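Local structure of deferrochelatase (Vibrio cholerae, 5DE0) at residues T22-R27 and V98-H103; P92-D97 and A283-Y288. The protein binds heme b and is probably a peroxidase of the dye-decolorizing (DyP) type. All blocks are in the same frame, centred on the assembly; numbering follows the deposited sequence.

Contact 1 (T22-R27 and V98-H103)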
loop_
_atom_site.group_PDB
_atom_site.type_symbol
_atom_site.label_atom_id
_atom_site.label_comp_id
_atom_site.label_asym_id
_atom_site.label_seq_id
_atom_site.Cartn_x
_atom_site.Cartn_y
_atom_site.Cartn_z
ATOM N N THR B 22 6.186 11.211 -1.737
ATOM C CA THR B 22 5.831 11.883 -0.496
ATOM C C THR B 22 5.873 13.405 -0.627
ATOM O O THR B 22 6.891 13.980 -1.018
ATOM C CB THR B 22 6.765 11.450 0.651
ATOM O OG1 THR B 22 6.673 10.032 0.830
ATOM C CG2 THR B 22 6.377 12.140 1.949
ATOM N N LEU B 23 4.753 14.045 -0.307
ATOM C CA LEU B 23 4.682 15.499 -0.247
ATOM C C LEU B 23 4.611 15.933 1.212
ATOM O O LEU B 23 3.753 15.467 1.961
ATOM C CB LEU B 23 3.468 16.020 -1.021
ATOM C CG LEU B 23 3.365 15.646 -2.503
ATOM C CD1 LEU B 23 2.173 16.339 -3.150
ATOM C CD2 LEU B 23 4.644 15.994 -3.237
ATOM N N LEU B 24 5.512 16.821 1.622
ATOM C CA LEU B 24 5.537 17.257 3.014
ATOM C C LEU B 24 5.733 18.765 3.153
ATOM O O LEU B 24 6.217 19.434 2.239
ATOM C CB LEU B 24 6.631 16.507 3.787
ATOM C CG LEU B 24 8.090 16.636 3.339
ATOM C CD1 LEU B 24 8.804 17.739 4.104
ATOM C CD2 LEU B 24 8.824 15.311 3.500
ATOM N N LYS B 25 5.341 19.288 4.308
ATOM C CA LYS B 25 5.487 20.703 4.615
ATOM C C LYS B 25 6.448 20.865 5.787
ATOM O O LYS B 25 6.398 20.093 6.743
ATOM C CB LYS B 25 4.128 21.325 4.942
ATOM C CG LYS B 25 4.134 22.838 5.076
ATOM C CD LYS B 25 4.116 23.520 3.716
ATOM C CE LYS B 25 4.145 25.035 3.864
ATOM N NZ LYS B 25 4.187 25.730 2.548
ATOM N N VAL B 26 7.326 21.860 5.708
ATOM C CA VAL B 26 8.305 22.092 6.763
ATOM C C VAL B 26 7.801 23.140 7.751
ATOM O O VAL B 26 7.667 24.315 7.410
ATOM C CB VAL B 26 9.657 22.538 6.184
ATOM C CG1 VAL B 26 10.696 22.644 7.288
ATOM C CG2 VAL B 26 10.115 21.564 5.107
ATOM N N ARG B 27 7.523 22.706 8.976
ATOM C CA ARG B 27 6.915 23.580 9.976
ATOM C C ARG B 27 7.936 24.277 10.877
ATOM O O ARG B 27 7.786 25.455 11.198
ATOM C CB ARG B 27 5.925 22.785 10.832
ATOM C CG ARG B 27 4.651 22.404 10.099
ATOM C CD ARG B 27 4.034 23.625 9.428
ATOM N NE ARG B 27 2.827 23.291 8.678
ATOM C CZ ARG B 27 2.138 24.160 7.944
ATOM N NH1 ARG B 27 2.536 25.422 7.856
ATOM N NH2 ARG B 27 1.050 23.765 7.296
ATOM N N VAL B 98 8.301 20.155 0.026
ATOM C CA VAL B 98 9.283 19.146 -0.369
ATOM C C VAL B 98 8.645 17.900 -0.980
ATOM O O VAL B 98 7.624 17.409 -0.499
ATOM C CB VAL B 98 10.154 18.715 0.844
ATOM C CG1 VAL B 98 11.108 17.590 0.464
ATOM C CG2 VAL B 98 10.923 19.904 1.403
ATOM N N LEU B 99 9.258 17.401 -2.047
ATOM C CA LEU B 99 8.884 16.119 -2.629
ATOM C C LEU B 99 9.996 15.091 -2.422
ATOM O O LEU B 99 11.165 15.360 -2.704
ATOM C CB LEU B 99 8.576 16.270 -4.124
ATOM C CG LEU B 99 8.524 14.989 -4.964
ATOM C CD1 LEU B 99 7.430 14.046 -4.480
ATOM C CD2 LEU B 99 8.330 15.320 -6.442
ATOM N N ILE B 100 9.625 13.919 -1.915
ATOM C CA ILE B 100 10.547 12.796 -1.817
ATOM C C ILE B 100 10.081 11.675 -2.738
ATOM O O ILE B 100 9.042 11.060 -2.495
ATOM C CB ILE B 100 10.656 12.263 -0.375
ATOM C CG1 ILE B 100 11.161 13.357 0.568
ATOM C CG2 ILE B 100 11.574 11.048 -0.321
ATOM C CD1 ILE B 100 11.304 12.910 2.006
ATOM N N HIS B 101 10.845 11.417 -3.794
ATOM C CA HIS B 101 10.472 10.406 -4.781
ATOM C C HIS B 101 11.459 9.240 -4.800
ATOM O O HIS B 101 12.652 9.427 -5.045
ATOM C CB HIS B 101 10.374 11.039 -6.173
ATOM C CG HIS B 101 10.227 10.046 -7.282
ATOM N ND1 HIS B 101 10.851 10.198 -8.503
ATOM C CD2 HIS B 101 9.524 8.892 -7.362
ATOM C CE1 HIS B 101 10.544 9.177 -9.282
ATOM N NE2 HIS B 101 9.738 8.371 -8.615
ATOM N N CYS B 102 10.946 8.040 -4.540
ATOM C CA CYS B 102 11.743 6.820 -4.573
ATOM C C CYS B 102 11.053 5.752 -5.415
ATOM O O CYS B 102 9.827 5.707 -5.478
ATOM C CB CYS B 102 11.975 6.284 -3.157
ATOM S SG CYS B 102 12.708 7.453 -1.992
ATOM N N HIS B 103 11.839 4.895 -6.061
ATOM C CA HIS B 103 11.290 3.699 -6.690
ATOM C C HIS B 103 12.301 2.559 -6.624
ATOM O O HIS B 103 13.506 2.784 -6.728
ATOM C CB HIS B 103 10.861 3.973 -8.141
ATOM C CG HIS B 103 11.979 4.389 -9.048
ATOM N ND1 HIS B 103 12.881 3.492 -9.580
ATOM C CD2 HIS B 103 12.324 5.604 -9.536
ATOM C CE1 HIS B 103 13.741 4.139 -10.347
ATOM N NE2 HIS B 103 13.426 5.421 -10.336
#
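Strands 18-26 and 98-104 are the two central strands of the four-stranded antiparallel sheet in the N-terminal half of this DyP-type peroxidase, one of the two ferredoxin-like alpha/beta halves of the fold. The short segments run at 156° to each other, and T22/I100 and L24/V98 form the hydrogen-bonded pairs, with L23/L99 as the non-hydrogen-bonded pair between them. Each hydrogen-bonded pair closes a ring of two bonds: T22 N gives to I100 O at 3.0 Å and I100 N to T22 O at 2.9 Å, while L24 and V98 exchange N-H and C=O likewise.

On the face that carries T22, L24, V98 and I100, L24 touches two residues of the other strand. Its chi1 of 60° sets CG between the backbone N and carbonyl carbon, and the branch lies alongside V98, with L24 CD1 3.7 Å from V98 CB. L24 CD2 reaches instead along the neighbouring strand to the end of I100, 3.8 Å from I100 CD1. V26 extends the patch through CG2, which meets V98 CG2, and L37 of helix 30-38 covers V98 and I100. On the opposite face L23 and L99 meet across the strands, L23 CD2 3.6 Å from L99 CD1, their side chains crossing at a slant; V176 of strand 172-181 packs on both residues.

All seven touching residues are buried, and the four backbone bonds pair the facing amides and carbonyls of T22, L24, V98 and I100. The side chains meet across the strands through carbon alone, T22 by its CB, and the hydrogen bonds between the segments all run between backbone groups.

Contact 2 (P92-D97 and A283-Y288); sequences PSTDVD and AVTGAY
T94 meets the backbone of G286 with two groups. T94 N donates to G286 O at 2.8 Å, in the carbonyl plane, and T94 OG1 accepts from G286 N at 3.0 Å with an N-H...O angle of 162°. OG1 is turned beside its own backbone N (chi1 -47°), which puts hydroxyl and N-H next to each other, facing the N-H and C=O of G286; OG1 also lies 3.3 Å from T285 CB. Next to this grip the P92 ring lies against A283, its CD 3.3 Å from A283 O, and V96 CG1 touches A287 CB at 3.6 Å. G286 CA makes a CA-H...O contact with P92 O at 3.5 Å.

Two waters extend the contact. One donates to both P92 O and T285 O; the other joins S93 OG to T94 O and reaches G286 O only weakly. Further out, S93 OG is bonded to F81 O, T285 OG1 takes the N-H of R178, and backbone bonds of V284 and A287 to strand 172-181 hold the second segment, while T94 packs on V128 of strand 125-134. The loop before strand 98-104 is thus joined to edge strand 281-291 of the C-terminal sheet through two hydrogen bonds between T94 and G286 and two waters, with apolar contacts of P92 and V96 beside them.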
loop_
_atom_site.group_PDB
_atom_site.type_symbol
_atom_site.label_atom_id
_atom_site.label_comp_id
_atom_site.label_asym_id
_atom_site.label_seq_id
_atom_site.Cartn_x
_atom_site.Cartn_y
_atom_site.Cartn_z
ATOM N N PRO B 92 -6.393 21.257 -8.570
ATOM C CA PRO B 92 -6.094 21.897 -7.284
ATOM C C PRO B 92 -4.604 22.164 -7.083
ATOM O O PRO B 92 -3.768 21.476 -7.669
ATOM C CB PRO B 92 -6.598 20.875 -6.254
ATOM C CG PRO B 92 -7.554 20.007 -6.999
ATOM C CD PRO B 92 -7.018 19.936 -8.393
ATOM N N SER B 93 -4.285 23.158 -6.261
ATOM C CA SER B 93 -2.900 23.452 -5.909
ATOM C C SER B 93 -2.637 23.077 -4.455
ATOM O O SER B 93 -3.378 23.484 -3.559
ATOM C CB SER B 93 -2.580 24.929 -6.144
ATOM O OG SER B 93 -1.210 25.203 -5.902
ATOM N N THR B 94 -1.585 22.299 -4.221
ATOM C CA THR B 94 -1.280 21.817 -2.879
ATOM C C THR B 94 -0.194 22.651 -2.210
ATOM O O THR B 94 0.834 22.950 -2.819
ATOM C CB THR B 94 -0.829 20.341 -2.898
ATOM O OG1 THR B 94 -1.725 19.571 -3.709
ATOM C CG2 THR B 94 -0.805 19.771 -1.490
ATOM N N ASP B 95 -0.428 23.027 -0.955
ATOM C CA ASP B 95 0.586 23.717 -0.166
ATOM C C ASP B 95 1.630 22.707 0.303
ATOM O O ASP B 95 1.403 21.960 1.256
ATOM C CB ASP B 95 -0.049 24.440 1.025
ATOM C CG ASP B 95 0.963 25.231 1.842
ATOM O OD1 ASP B 95 2.047 25.552 1.313
ATOM O OD2 ASP B 95 0.665 25.539 3.017
ATOM N N VAL B 96 2.772 22.688 -0.377
ATOM C CA VAL B 96 3.810 21.697 -0.112
ATOM C C VAL B 96 5.200 22.284 -0.352
ATOM O O VAL B 96 5.400 23.061 -1.286
ATOM C CB VAL B 96 3.601 20.436 -0.988
ATOM C CG1 VAL B 96 3.422 20.826 -2.447
ATOM C CG2 VAL B 96 4.751 19.448 -0.824
ATOM N N ASP B 97 6.154 21.923 0.504
ATOM C CA ASP B 97 7.517 22.430 0.396
ATOM C C ASP B 97 8.476 21.441 -0.264
ATOM O O ASP B 97 9.371 21.839 -1.009
ATOM C CB ASP B 97 8.063 22.796 1.779
ATOM C CG ASP B 97 7.312 23.945 2.422
ATOM O OD1 ASP B 97 6.770 24.792 1.681
ATOM O OD2 ASP B 97 7.268 24.004 3.669
ATOM N N ALA B 283 -7.963 15.214 -10.347
ATOM C CA ALA B 283 -6.755 15.517 -9.591
ATOM C C ALA B 283 -7.121 15.993 -8.190
ATOM O O ALA B 283 -7.999 16.838 -8.026
ATOM C CB ALA B 283 -5.919 16.564 -10.313
ATOM N N VAL B 284 -6.448 15.447 -7.182
ATOM C CA VAL B 284 -6.720 15.816 -5.796
ATOM C C VAL B 284 -5.540 16.589 -5.209
ATOM O O VAL B 284 -5.672 17.280 -4.198
ATOM C CB VAL B 284 -7.027 14.570 -4.930
ATOM C CG1 VAL B 284 -5.749 13.816 -4.594
ATOM C CG2 VAL B 284 -7.769 14.967 -3.661
ATOM N N THR B 285 -4.383 16.469 -5.855
ATOM C CA THR B 285 -3.208 17.252 -5.492
ATOM C C THR B 285 -2.574 17.835 -6.748
ATOM O O THR B 285 -2.884 17.408 -7.862
ATOM C CB THR B 285 -2.155 16.413 -4.740
ATOM O OG1 THR B 285 -1.713 15.336 -5.576
ATOM C CG2 THR B 285 -2.726 15.850 -3.447
ATOM N N GLY B 286 -1.690 18.810 -6.565
ATOM C CA GLY B 286 -0.987 19.423 -7.678
ATOM C C GLY B 286 0.143 20.306 -7.187
ATOM O O GLY B 286 -0.067 21.174 -6.340
ATOM N N ALA B 287 1.343 20.093 -7.720
ATOM C CA ALA B 287 2.507 20.843 -7.266
ATOM C C ALA B 287 3.655 20.833 -8.270
ATOM O O ALA B 287 3.863 19.855 -8.987
ATOM C CB ALA B 287 2.985 20.299 -5.934
ATOM N N TYR B 288 4.395 21.938 -8.311
ATOM C CA TYR B 288 5.618 22.031 -9.098
ATOM C C TYR B 288 6.833 21.973 -8.180
ATOM O O TYR B 288 6.803 22.490 -7.063
ATOM C CB TYR B 288 5.649 23.326 -9.916
ATOM C CG TYR B 288 4.813 23.305 -11.179
ATOM C CD1 TYR B 288 4.699 22.153 -11.945
ATOM C CD2 TYR B 288 4.144 24.444 -11.607
ATOM C CE1 TYR B 288 3.940 22.137 -13.103
ATOM C CE2 TYR B 288 3.381 24.437 -12.760
ATOM C CZ TYR B 288 3.283 23.282 -13.504
ATOM O OH TYR B 288 2.523 23.274 -14.653
HETATM O O HOH W 1 -3.953 19.084 -9.523
HETATM O O HOH W 2 1.484 24.026 -5.153
#

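The touching residues of contact 1 are all buried inside the N-terminal sheet, whereas contact 2 is partly buried and ties a loop of that half to an outer strand of the C-terminal sheet, the side chain of A283 about 7 Å from the bound heme. Regular backbone pairing and apolar side chains make the first; a hydroxyl, a glycine backbone, bridging waters and a few apolar contacts make the second. D97 leads directly into V98, and the two centres are 12 Å apart. K25 NZ forms salt bridges to D95 OD1 (2.5 Å) and D97 OD1 (2.9 Å), and V96 CG2 packs against L23 CB at 3.7 Å, so charge and apolar packing both join strand 18-26 to the loop.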